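Local coordinates for response regulator protein (Burkholderia pseudomallei, PDB 3RQI) that probably acts as a two-component response regulator, coupling phosphorylation of its CheY-like receiver domain to a Fis-type DNA-binding helical region, at residues Ile82-Gly87 / Asp100-Tyr105; Asn9-Asp14 / Arg35-Lys40; Lys45-Glu50 / Asp75-Ala80; Gly87-Ala92 / Tyr105-Ala110. One frame throughout, in Å; residues are numbered along the deposited sequence.

Contact 1 (Ile82-Gly87 / Asp100-Tyr105)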
loop_
_atom_site.group_PDB
_atom_site.type_symbol
_atom_site.label_atom_id
_atom_site.label_comp_id
_atom_site.label_asym_id
_atom_site.label_seq_id
_atom_site.Cartn_x
_atom_site.Cartn_y
_atom_site.Cartn_z
ATOM N N ILE A 82 1.541 2.961 -15.746
ATOM C CA ILE A 82 2.141 3.954 -14.880
ATOM C C ILE A 82 2.509 3.294 -13.553
ATOM O O ILE A 82 1.671 2.662 -12.892
ATOM C CB ILE A 82 1.144 5.146 -14.661
ATOM C CG1 ILE A 82 0.924 5.904 -16.002
ATOM C CG2 ILE A 82 1.683 6.086 -13.599
ATOM C CD1 ILE A 82 -0.120 7.003 -15.900
ATOM N N LEU A 83 3.777 3.431 -13.148
ATOM C CA LEU A 83 4.284 2.767 -11.939
ATOM C C LEU A 83 4.841 3.859 -11.017
ATOM O O LEU A 83 5.686 4.673 -11.434
ATOM C CB LEU A 83 5.436 1.813 -12.335
ATOM C CG LEU A 83 6.307 1.274 -11.196
ATOM C CD1 LEU A 83 5.515 0.227 -10.318
ATOM C CD2 LEU A 83 7.613 0.652 -11.769
ATOM N N VAL A 84 4.394 3.881 -9.778
ATOM C CA VAL A 84 5.069 4.714 -8.742
ATOM C C VAL A 84 6.314 3.981 -8.307
ATOM O O VAL A 84 6.295 2.760 -8.015
ATOM C CB VAL A 84 4.177 4.993 -7.497
ATOM C CG1 VAL A 84 5.022 5.645 -6.341
ATOM C CG2 VAL A 84 2.982 5.893 -7.883
ATOM N N LEU A 85 7.430 4.691 -8.332
ATOM C CA LEU A 85 8.718 4.080 -7.930
ATOM C C LEU A 85 9.354 5.029 -6.898
ATOM O O LEU A 85 9.742 6.163 -7.237
ATOM C CB LEU A 85 9.625 3.894 -9.166
ATOM C CG LEU A 85 11.049 3.362 -8.867
ATOM C CD1 LEU A 85 10.970 1.997 -8.190
ATOM C CD2 LEU A 85 11.826 3.277 -10.165
ATOM N N THR A 86 9.397 4.605 -5.619
ATOM C CA THR A 86 9.654 5.587 -4.520
ATOM C C THR A 86 10.548 5.100 -3.394
ATOM O O THR A 86 10.443 3.946 -2.961
ATOM C CB THR A 86 8.323 6.139 -3.907
ATOM O OG1 THR A 86 8.576 7.077 -2.873
ATOM C CG2 THR A 86 7.459 5.047 -3.365
ATOM N N GLY A 87 11.405 6.001 -2.921
ATOM C CA GLY A 87 12.223 5.759 -1.722
ATOM C C GLY A 87 11.481 6.119 -0.432
ATOM O O GLY A 87 12.036 6.000 0.670
ATOM N N ASP A 100 -5.712 7.372 -7.895
ATOM C CA ASP A 100 -5.386 8.440 -8.845
ATOM C C ASP A 100 -5.160 7.898 -10.263
ATOM O O ASP A 100 -5.146 8.680 -11.242
ATOM C CB ASP A 100 -4.111 9.188 -8.380
ATOM C CG ASP A 100 -4.327 10.037 -7.131
ATOM O OD1 ASP A 100 -5.475 10.248 -6.713
ATOM O OD2 ASP A 100 -3.305 10.464 -6.547
ATOM N N GLY A 101 -4.987 6.577 -10.356
ATOM C CA GLY A 101 -4.822 5.894 -11.631
ATOM C C GLY A 101 -3.553 5.106 -11.863
ATOM O O GLY A 101 -3.409 4.520 -12.950
ATOM N N ALA A 102 -2.654 5.086 -10.879
ATOM C CA ALA A 102 -1.430 4.294 -11.050
ATOM C C ALA A 102 -1.768 2.817 -11.216
ATOM O O ALA A 102 -2.646 2.267 -10.530
ATOM C CB ALA A 102 -0.473 4.473 -9.905
ATOM N N ASP A 103 -1.028 2.163 -12.099
ATOM C CA ASP A 103 -1.193 0.731 -12.280
ATOM C C ASP A 103 -0.467 -0.129 -11.237
ATOM O O ASP A 103 -0.872 -1.260 -10.989
ATOM C CB ASP A 103 -0.774 0.300 -13.706
ATOM C CG ASP A 103 -1.583 0.983 -14.764
ATOM O OD1 ASP A 103 -2.788 0.648 -14.891
ATOM O OD2 ASP A 103 -1.046 1.873 -15.439
ATOM N N ASN A 104 0.626 0.379 -10.652
ATOM C CA ASN A 104 1.360 -0.398 -9.662
ATOM C C ASN A 104 2.271 0.512 -8.864
ATOM O O ASN A 104 2.353 1.733 -9.126
ATOM C CB ASN A 104 2.179 -1.527 -10.338
ATOM C CG ASN A 104 2.359 -2.729 -9.451
ATOM O OD1 ASN A 104 1.988 -2.719 -8.252
ATOM N ND2 ASN A 104 2.944 -3.793 -10.024
ATOM N N TYR A 105 2.966 -0.066 -7.886
ATOM C CA TYR A 105 3.733 0.766 -6.956
ATOM C C TYR A 105 4.864 -0.101 -6.462
ATOM O O TYR A 105 4.644 -1.250 -6.079
ATOM C CB TYR A 105 2.790 1.187 -5.819
ATOM C CG TYR A 105 3.319 2.085 -4.688
ATOM C CD1 TYR A 105 2.787 3.368 -4.515
ATOM C CD2 TYR A 105 4.310 1.620 -3.785
ATOM C CE1 TYR A 105 3.189 4.188 -3.455
ATOM C CE2 TYR A 105 4.736 2.425 -2.734
ATOM C CZ TYR A 105 4.162 3.697 -2.571
ATOM O OH TYR A 105 4.571 4.479 -1.538
#

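Contact 2 (Asn9-Asp14 / Arg35-Lys40)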
loop_
_atom_site.group_PDB
_atom_site.type_symbol
_atom_site.label_atom_id
_atom_site.label_comp_id
_atom_site.label_asym_id
_atom_site.label_seq_id
_atom_site.Cartn_x
_atom_site.Cartn_y
_atom_site.Cartn_z
ATOM N N ASN A 9 8.395 3.595 -25.800
ATOM C CA ASN A 9 8.725 4.902 -25.242
ATOM C C ASN A 9 8.439 4.932 -23.738
ATOM O O ASN A 9 7.350 4.599 -23.315
ATOM C CB ASN A 9 7.935 5.991 -25.979
ATOM C CG ASN A 9 8.307 6.062 -27.461
ATOM O OD1 ASN A 9 9.456 6.319 -27.814
ATOM N ND2 ASN A 9 7.332 5.830 -28.323
ATOM N N PHE A 10 9.438 5.352 -22.957
ATOM C CA PHE A 10 9.404 5.321 -21.508
ATOM C C PHE A 10 9.683 6.727 -20.961
ATOM O O PHE A 10 10.684 7.356 -21.352
ATOM C CB PHE A 10 10.522 4.343 -21.065
ATOM C CG PHE A 10 10.301 3.718 -19.720
ATOM C CD1 PHE A 10 10.178 2.338 -19.586
ATOM C CD2 PHE A 10 10.277 4.515 -18.569
ATOM C CE1 PHE A 10 9.967 1.755 -18.317
ATOM C CE2 PHE A 10 10.097 3.948 -17.312
ATOM C CZ PHE A 10 9.938 2.568 -17.178
ATOM N N LEU A 11 8.840 7.207 -20.048
ATOM C CA LEU A 11 9.072 8.510 -19.346
ATOM C C LEU A 11 9.453 8.238 -17.893
ATOM O O LEU A 11 8.678 7.650 -17.160
ATOM C CB LEU A 11 7.805 9.340 -19.376
ATOM C CG LEU A 11 7.856 10.734 -18.656
ATOM C CD1 LEU A 11 8.962 11.652 -19.151
ATOM C CD2 LEU A 11 6.492 11.470 -18.705
ATOM N N VAL A 12 10.639 8.678 -17.527
ATOM C CA VAL A 12 11.130 8.564 -16.149
ATOM C C VAL A 12 10.964 9.925 -15.462
ATOM O O VAL A 12 11.626 10.870 -15.854
ATOM C CB VAL A 12 12.608 8.089 -16.138
ATOM C CG1 VAL A 12 13.183 8.248 -14.716
ATOM C CG2 VAL A 12 12.731 6.602 -16.651
ATOM N N ILE A 13 10.131 9.985 -14.431
ATOM C CA ILE A 13 9.913 11.256 -13.692
ATOM C C ILE A 13 10.529 11.105 -12.300
ATOM O O ILE A 13 9.992 10.397 -11.437
ATOM C CB ILE A 13 8.416 11.553 -13.542
ATOM C CG1 ILE A 13 7.762 11.653 -14.942
ATOM C CG2 ILE A 13 8.224 12.872 -12.728
ATOM C CD1 ILE A 13 6.230 11.498 -14.882
ATOM N N ASP A 14 11.670 11.763 -12.080
ATOM C CA ASP A 14 12.366 11.706 -10.789
ATOM C C ASP A 14 13.288 12.918 -10.708
ATOM O O ASP A 14 13.946 13.254 -11.697
ATOM C CB ASP A 14 13.163 10.370 -10.679
ATOM C CG ASP A 14 13.530 10.042 -9.277
ATOM O OD1 ASP A 14 14.232 10.865 -8.632
ATOM O OD2 ASP A 14 13.100 8.979 -8.763
ATOM N N ARG A 35 12.790 9.249 -22.064
ATOM C CA ARG A 35 12.859 10.687 -21.728
ATOM C C ARG A 35 12.804 10.812 -20.220
ATOM O O ARG A 35 12.195 9.972 -19.542
ATOM C CB ARG A 35 11.693 11.456 -22.362
ATOM C CG ARG A 35 11.675 11.372 -23.888
ATOM C CD ARG A 35 12.924 12.045 -24.470
ATOM N NE ARG A 35 12.790 13.493 -24.363
ATOM C CZ ARG A 35 12.474 14.295 -25.385
ATOM N NH1 ARG A 35 12.323 13.798 -26.604
ATOM N NH2 ARG A 35 12.353 15.607 -25.197
ATOM N N GLN A 36 13.458 11.859 -19.688
ATOM C CA GLN A 36 13.483 12.099 -18.247
ATOM C C GLN A 36 12.832 13.473 -17.954
ATOM O O GLN A 36 13.026 14.448 -18.702
ATOM C CB GLN A 36 14.933 12.159 -17.739
ATOM C CG GLN A 36 15.758 10.885 -17.887
ATOM C CD GLN A 36 17.182 11.142 -17.396
ATOM O OE1 GLN A 36 17.391 11.794 -16.363
ATOM N NE2 GLN A 36 18.158 10.718 -18.182
ATOM N N ALA A 37 12.106 13.551 -16.851
ATOM C CA ALA A 37 11.574 14.798 -16.321
ATOM C C ALA A 37 11.979 14.871 -14.860
ATOM O O ALA A 37 11.843 13.869 -14.144
ATOM C CB ALA A 37 10.043 14.817 -16.435
ATOM N N HIS A 38 12.451 16.038 -14.420
ATOM C CA HIS A 38 13.024 16.155 -13.062
ATOM C C HIS A 38 12.157 16.975 -12.139
ATOM O O HIS A 38 12.492 17.154 -10.964
ATOM C CB HIS A 38 14.469 16.710 -13.109
ATOM C CG HIS A 38 15.341 15.942 -14.048
ATOM N ND1 HIS A 38 16.146 16.555 -14.989
ATOM C CD2 HIS A 38 15.501 14.611 -14.219
ATOM C CE1 HIS A 38 16.770 15.627 -15.693
ATOM N NE2 HIS A 38 16.381 14.440 -15.264
ATOM N N ASN A 39 11.036 17.464 -12.663
ATOM C CA ASN A 39 10.089 18.231 -11.858
ATOM C C ASN A 39 8.729 18.183 -12.526
ATOM O O ASN A 39 8.610 17.613 -13.610
ATOM C CB ASN A 39 10.554 19.675 -11.647
ATOM C CG ASN A 39 10.706 20.434 -12.943
ATOM O OD1 ASN A 39 9.864 20.350 -13.828
ATOM N ND2 ASN A 39 11.800 21.166 -13.069
ATOM N N LYS A 40 7.714 18.745 -11.881
ATOM C CA LYS A 40 6.342 18.656 -12.380
ATOM C C LYS A 40 6.135 19.395 -13.710
ATOM O O LYS A 40 5.456 18.887 -14.578
ATOM C CB LYS A 40 5.342 19.163 -11.311
#

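Contact 3 (Lys45-Glu50 / Asp75-Ala80)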
loop_
_atom_site.group_PDB
_atom_site.type_symbol
_atom_site.label_atom_id
_atom_site.label_comp_id
_atom_site.label_asym_id
_atom_site.label_seq_id
_atom_site.Cartn_x
_atom_site.Cartn_y
_atom_site.Cartn_z
ATOM N N LYS A 45 5.066 18.915 -19.503
ATOM C CA LYS A 45 5.542 19.328 -20.845
ATOM C C LYS A 45 5.763 18.089 -21.716
ATOM O O LYS A 45 5.171 17.956 -22.782
ATOM C CB LYS A 45 6.857 20.120 -20.703
ATOM C CG LYS A 45 7.297 20.863 -21.931
ATOM C CD LYS A 45 8.141 22.097 -21.546
ATOM C CE LYS A 45 8.749 22.780 -22.738
ATOM N NZ LYS A 45 9.612 23.939 -22.311
ATOM N N LEU A 46 6.578 17.168 -21.225
ATOM C CA LEU A 46 6.825 15.921 -21.953
ATOM C C LEU A 46 5.581 15.070 -22.213
ATOM O O LEU A 46 5.388 14.576 -23.343
ATOM C CB LEU A 46 7.908 15.088 -21.239
ATOM C CG LEU A 46 9.310 15.571 -21.614
ATOM C CD1 LEU A 46 10.322 15.084 -20.554
ATOM C CD2 LEU A 46 9.780 15.163 -23.049
ATOM N N ALA A 47 4.753 14.895 -21.169
ATOM C CA ALA A 47 3.559 14.055 -21.246
ATOM C C ALA A 47 2.484 14.684 -22.127
ATOM O O ALA A 47 1.512 14.025 -22.518
ATOM C CB ALA A 47 3.023 13.740 -19.829
ATOM N N GLY A 48 2.677 15.974 -22.455
ATOM C CA GLY A 48 1.780 16.675 -23.391
ATOM C C GLY A 48 2.313 16.712 -24.802
ATOM O O GLY A 48 1.615 17.215 -25.716
ATOM N N ALA A 49 3.532 16.189 -24.996
ATOM C CA ALA A 49 4.195 16.339 -26.291
ATOM C C ALA A 49 4.401 15.037 -27.060
ATOM O O ALA A 49 4.472 15.044 -28.273
ATOM C CB ALA A 49 5.537 17.068 -26.116
ATOM N N GLU A 50 4.469 13.919 -26.347
ATOM C CA GLU A 50 4.833 12.656 -26.958
ATOM C C GLU A 50 4.036 11.544 -26.243
ATOM O O GLU A 50 3.651 11.695 -25.085
ATOM C CB GLU A 50 6.368 12.493 -26.782
ATOM C CG GLU A 50 6.910 11.099 -26.550
ATOM C CD GLU A 50 8.452 11.076 -26.537
ATOM O OE1 GLU A 50 9.076 12.167 -26.475
ATOM O OE2 GLU A 50 9.019 9.957 -26.566
ATOM N N ASP A 75 -4.741 11.285 -17.748
ATOM C CA ASP A 75 -5.616 12.028 -18.709
ATOM C C ASP A 75 -4.864 12.262 -20.001
ATOM O O ASP A 75 -5.441 12.193 -21.086
ATOM C CB ASP A 75 -6.019 13.381 -18.131
ATOM C CG ASP A 75 -7.044 13.264 -17.026
ATOM O OD1 ASP A 75 -7.492 12.149 -16.733
ATOM O OD2 ASP A 75 -7.412 14.308 -16.446
ATOM N N LEU A 76 -3.586 12.574 -19.881
ATOM C CA LEU A 76 -2.744 12.796 -21.080
ATOM C C LEU A 76 -2.318 11.514 -21.751
ATOM O O LEU A 76 -2.069 11.496 -22.970
ATOM C CB LEU A 76 -1.479 13.581 -20.720
ATOM C CG LEU A 76 -1.731 15.034 -20.306
ATOM C CD1 LEU A 76 -0.487 15.592 -19.577
ATOM C CD2 LEU A 76 -2.096 15.923 -21.512
ATOM N N GLN A 77 -2.213 10.444 -20.964
ATOM C CA GLN A 77 -1.582 9.207 -21.443
ATOM C C GLN A 77 -2.472 8.028 -21.087
ATOM O O GLN A 77 -2.084 7.143 -20.302
ATOM C CB GLN A 77 -0.175 9.014 -20.801
ATOM C CG GLN A 77 0.817 10.148 -21.056
ATOM C CD GLN A 77 1.449 10.083 -22.441
ATOM O OE1 GLN A 77 1.609 8.996 -23.016
ATOM N NE2 GLN A 77 1.810 11.248 -22.989
ATOM N N PRO A 78 -3.678 7.982 -21.674
ATOM C CA PRO A 78 -4.643 6.968 -21.225
ATOM C C PRO A 78 -4.189 5.536 -21.505
ATOM O O PRO A 78 -4.626 4.613 -20.790
ATOM C CB PRO A 78 -5.905 7.306 -22.042
ATOM C CG PRO A 78 -5.412 8.117 -23.217
ATOM C CD PRO A 78 -4.240 8.879 -22.702
ATOM N N ASP A 79 -3.355 5.355 -22.533
ATOM C CA ASP A 79 -2.830 4.032 -22.883
ATOM C C ASP A 79 -1.589 3.587 -22.049
ATOM O O ASP A 79 -1.298 2.399 -21.979
ATOM C CB ASP A 79 -2.539 3.896 -24.399
ATOM C CG ASP A 79 -3.807 3.951 -25.284
ATOM O OD1 ASP A 79 -4.873 3.433 -24.880
ATOM O OD2 ASP A 79 -3.720 4.498 -26.411
ATOM N N ALA A 80 -0.903 4.522 -21.404
ATOM C CA ALA A 80 0.356 4.217 -20.670
ATOM C C ALA A 80 0.154 3.342 -19.433
ATOM O O ALA A 80 -0.869 3.456 -18.751
ATOM C CB ALA A 80 1.022 5.532 -20.242
#

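Contact 4 (Gly87-Ala92 / Tyr105-Ala110). With SO4 (sulfate ion), chain E.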
loop_
_atom_site.group_PDB
_atom_site.type_symbol
_atom_site.label_atom_id
_atom_site.label_comp_id
_atom_site.label_asym_id
_atom_site.label_seq_id
_atom_site.Cartn_x
_atom_site.Cartn_y
_atom_site.Cartn_z
ATOM N N GLY A 87 11.405 6.001 -2.921
ATOM C CA GLY A 87 12.223 5.759 -1.722
ATOM C C GLY A 87 11.481 6.119 -0.432
ATOM O O GLY A 87 12.036 6.000 0.670
ATOM N N TYR A 88 10.221 6.549 -0.577
ATOM C CA TYR A 88 9.379 6.885 0.551
ATOM C C TYR A 88 8.110 6.031 0.604
ATOM O O TYR A 88 6.997 6.546 0.626
ATOM C CB TYR A 88 9.061 8.366 0.528
ATOM C CG TYR A 88 10.310 9.201 0.636
ATOM C CD1 TYR A 88 10.978 9.363 1.858
ATOM C CD2 TYR A 88 10.856 9.776 -0.497
ATOM C CE1 TYR A 88 12.149 10.128 1.931
ATOM C CE2 TYR A 88 12.002 10.525 -0.433
ATOM C CZ TYR A 88 12.651 10.705 0.770
ATOM O OH TYR A 88 13.798 11.482 0.789
ATOM N N ALA A 89 8.281 4.714 0.584
ATOM C CA ALA A 89 7.115 3.850 0.402
ATOM C C ALA A 89 6.236 3.835 1.651
ATOM O O ALA A 89 6.744 3.857 2.786
ATOM C CB ALA A 89 7.529 2.442 0.004
ATOM N N SER A 90 4.921 3.811 1.423
ATOM C CA SER A 90 3.949 3.658 2.502
ATOM C C SER A 90 2.648 3.100 1.969
ATOM O O SER A 90 2.279 3.326 0.792
ATOM C CB SER A 90 3.689 4.996 3.211
ATOM O OG SER A 90 3.179 5.998 2.329
ATOM N N ILE A 91 1.944 2.373 2.830
ATOM C CA ILE A 91 0.587 1.933 2.424
ATOM C C ILE A 91 -0.291 3.108 2.056
ATOM O O ILE A 91 -1.023 3.033 1.048
ATOM C CB ILE A 91 -0.029 1.061 3.525
ATOM C CG1 ILE A 91 0.818 -0.214 3.593
ATOM C CG2 ILE A 91 -1.500 0.795 3.244
ATOM C CD1 ILE A 91 0.418 -1.193 4.693
ATOM N N ALA A 92 -0.258 4.191 2.837
ATOM C CA ALA A 92 -1.156 5.284 2.541
ATOM C C ALA A 92 -0.933 5.893 1.154
ATOM O O ALA A 92 -1.906 6.157 0.428
ATOM C CB ALA A 92 -1.085 6.377 3.643
ATOM N N TYR A 105 2.966 -0.066 -7.886
ATOM C CA TYR A 105 3.733 0.766 -6.956
ATOM C C TYR A 105 4.864 -0.101 -6.462
ATOM O O TYR A 105 4.644 -1.250 -6.079
ATOM C CB TYR A 105 2.790 1.187 -5.819
ATOM C CG TYR A 105 3.319 2.085 -4.688
ATOM C CD1 TYR A 105 2.787 3.368 -4.515
ATOM C CD2 TYR A 105 4.310 1.620 -3.785
ATOM C CE1 TYR A 105 3.189 4.188 -3.455
ATOM C CE2 TYR A 105 4.736 2.425 -2.734
ATOM C CZ TYR A 105 4.162 3.697 -2.571
ATOM O OH TYR A 105 4.571 4.479 -1.538
ATOM N N LEU A 106 6.090 0.412 -6.543
ATOM C CA LEU A 106 7.290 -0.316 -6.079
ATOM C C LEU A 106 8.188 0.554 -5.221
ATOM O O LEU A 106 8.391 1.753 -5.496
ATOM C CB LEU A 106 8.121 -0.767 -7.271
ATOM C CG LEU A 106 7.835 -2.050 -8.043
ATOM C CD1 LEU A 106 9.102 -2.249 -8.909
ATOM C CD2 LEU A 106 7.601 -3.225 -7.102
ATOM N N ALA A 107 8.690 -0.047 -4.138
ATOM C CA ALA A 107 9.742 0.600 -3.341
ATOM C C ALA A 107 11.108 0.549 -4.014
ATOM O O ALA A 107 11.511 -0.504 -4.560
ATOM C CB ALA A 107 9.822 -0.054 -1.954
ATOM N N LYS A 108 11.818 1.687 -3.990
ATOM C CA LYS A 108 13.256 1.692 -4.242
ATOM C C LYS A 108 13.982 0.991 -3.057
ATOM O O LYS A 108 13.516 1.055 -1.903
ATOM C CB LYS A 108 13.823 3.108 -4.400
ATOM C CG LYS A 108 13.271 3.937 -5.551
ATOM C CD LYS A 108 13.882 5.334 -5.508
ATOM C CE LYS A 108 13.344 6.213 -6.660
ATOM N NZ LYS A 108 13.677 7.624 -6.334
ATOM N N PRO A 109 15.086 0.307 -3.342
ATOM C CA PRO A 109 15.681 0.114 -4.652
ATOM C C PRO A 109 15.037 -1.062 -5.392
ATOM O O PRO A 109 14.614 -2.059 -4.780
ATOM C CB PRO A 109 17.173 -0.183 -4.330
ATOM C CG PRO A 109 17.151 -0.756 -3.049
ATOM C CD PRO A 109 15.955 -0.239 -2.278
ATOM N N ALA A 110 14.937 -0.900 -6.703
ATOM C CA ALA A 110 14.414 -1.940 -7.587
ATOM C C ALA A 110 15.352 -1.972 -8.769
ATOM O O ALA A 110 15.939 -0.942 -9.108
ATOM C CB ALA A 110 12.979 -1.571 -8.052
HETATM S S SO4 E . 3.656 2.187 6.327
HETATM O O1 SO4 E . 4.770 2.435 5.371
HETATM O O2 SO4 E . 2.395 2.438 5.697
HETATM O O3 SO4 E . 3.719 3.204 7.375
HETATM O O4 SO4 E . 3.846 0.808 6.799
#

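Contact 1 (Ile82-Gly87 / Asp100-Tyr105)
Tyr105 and Val84 are partners across two parallel strands, and the ring slants across the valine branches. With its CG anti to the backbone N (chi1 -179°), the tyrosine reaches along the neighbouring strand toward Thr86. Starting from CB, the first ring atom, CG, faces Val84 CB, and Tyr105 CD1 comes within 3.7 Å of that same Val84 CB. Val84 CG1 sits over CD1 and CE1, a CH-pi contact 4.1 Å from the ring centroid. Farther out, CE2, CZ and OH all meet one methyl, with Thr86 CG2 3.5 Å from Tyr105 OH; the hydroxyl itself is hydrogen-bonded to Thr93 OG1. Thr86 OG1 is hydrogen-bonded instead to the aspartyl phosphate at position 58 and to Tyr88 N. The strands belong to the beta-alpha-beta unit 81-86, 91-100, 104-107 of the receiver fold. A buried tyrosine beside a phosphoryl-bound threonine is consistent with the Thr-Tyr coupling of activated receivers.

On the opposite sheet face Leu83 CD1 rests 3.8 Å from Asn104 CB, while Asn104 ND2 bonds to Ala118 O and Gln127 OE1. Between the strands Val84 N donates to Asn104 O at 3.0 Å. Ile82 O takes Asp103 N at 2.9 Å and, more weakly, Asn104 N. The Asp103 carboxylate then folds back beside its own backbone N (chi1 -60°), and its OD2 receives Ile82 N at 2.8 Å through the anti lone pair, so both polar backbone atoms of Ile82 are gripped. Just upstream, Gly101 closes helix 91-100 in a Schellman motif.

Contact 2 (Asn9-Asp14 / Arg35-Lys40)
Strand 9-13 pairs in parallel with strand 33-37, with Leu11 opposite Arg35, Val12 opposite Gln36 and Ile13 opposite Ala37. Four backbone hydrogen bonds alternate between them: Arg35 N to Phe10 O, Val12 N to Arg35 O (2.9 Å, nearly straight at 175°), Ala37 N to Val12 O, and Asp14 N to Ala37 O. CA-H...O contacts fill the gaps, among them Gln36 CA to Val12 O at 3.3 Å.

The apolar contacts gather at Ala37, whose CB lies 4.2 Å from Ile13 CG1 and 4.3 Å from Leu11 CD1. Small as it is, that methyl bridges both larger side chains on one sheet face.

On the other side His38 presents its ring edge to the strand end, with Asp14 O near the ring plane, 3.3 Å from His38 CD2. The far corner of the ring is held too: His38 NE2 donates to Gln36 OE1 at 3.0 Å, and the oxygen lies in the plane of the imidazole, which should restrain its rotation.

This is the edge of the receiver-domain sheet, closed over helix 17-29 in a beta-alpha-beta unit. Strand 54-56 flanks strand 9-13 on its far side; helix 40-47 packs on the Leu11-Ala37 face, and Gln36 touches helix 17-29.

Contact 3 (Lys45-Glu50 / Asp75-Ala80)
Gln77 joins the ends of two helices through a single amide nitrogen. Its NE2 donates to Ala47 O at 2.8 Å and to Glu50 O, also at 2.8 Å, so both of its hydrogens are spent on carbonyls of 45-50. The two bonds differ in approach. Glu50 O is met within its own carbonyl plane at a C=O...N angle of 152°, whereas Ala47 O is approached more from the flank, at 119° and tilted out of the carbonyl plane. A bend at chi2 (-79°) turns the amide into position. Its other end is occupied as well, since Gln77 OE1 accepts from Phe52 N; with three bonds the buried amide is fixed in orientation and ties down the chain leaving helix 40-47.

The apolar part is small and lies nearer the surface. Leu76 CD1 rests 4.0 Å from Ala47 CB, and Leu76 CB comes 3.5 Å from Ala47 O, the same carbonyl that binds Gln77. Leu76 CD1 also brushes Gly48 N.

Where the glutamine leaves helix 67-76, a type I turn from Gln77 to Ala80 leads into strand 81-86. The contact thus pins the C-terminal ends of helices 40-47 and 67-76 together beside the central sheet of the receiver domain, where Leu46 packs on strands 9-13 and 33-37 and Gln77 and Ala80 touch Ile55 of strand 54-56.

Contact 4 (Gly87-Ala92 / Tyr105-Ala110)
A tyrosine hydroxyl receives the backbone of a helix start here: Ser90 N, at the N-cap position of helix 91-100, donates to Tyr105 OH at 3.1 Å, with an angle of 159° at the hydrogen. The same hydroxyl lies 3.3 Å from Ala89 CA. Ala89 CB comes in at the ring edge, in the ring plane, 3.9 Å from Tyr105 CE2, and its methyl also meets Ala107 CB at 3.9 Å. Ala89 CB is therefore wedged between the Tyr105 ring and Ala107, two residues further along the strand. Thr93 OG1, in the first turn of the helix, is hydrogen-bonded to both Tyr105 OH and Ser90 OG.

At the other end Lys108 runs past Gly87 fully extended, its CD 3.6 Å from Gly87 N. That straight chain (chi2 177°, chi3 -180°) delivers NZ to the active site of the receiver domain, where it pairs with Asp14 OD2 and the phosphoryl group at position 58. Gly87 N donates to the same phosphoryl oxygen, OP1, so the loop after strand 81-86 and the lysine after strand 104-107 grip it jointly. The peptide bond from Lys108 to Pro109 is cis, the Lys-Pro feature well known in CheY-like receivers.

A sulfate, probably from the crystallisation liquor, sits at the helix N terminus: its O2 accepts Ile91 N at 2.9 Å, where the helix dipole would probably attract an anion. Gln174 of the second subunit bonds to both Ala89 N and Lys108 O, spanning the two segments from outside.

From the N terminus, contact 2 comes first, closing the loop over helix 17-29 and joining strand 9-13 to edge strand 33-37. Contact 3 follows in series: it ties the ends of helices 40-47 and 67-76 and touches contact 2 through Leu46 and Glu50. Its turn leads directly into strand 81-86, where contact 1 begins. Contacts 1 and 4 cross, their segments alternating along the chain; they share Gly87 and Tyr105 and bracket helix 91-100, one beside its end and the other at its start. Although centres are about 17 Å apart, contacts 2 and 4 meet through the Asp14-Lys108 salt bridge, which links the loops just after two non-adjacent strands, 9-13 and 104-107.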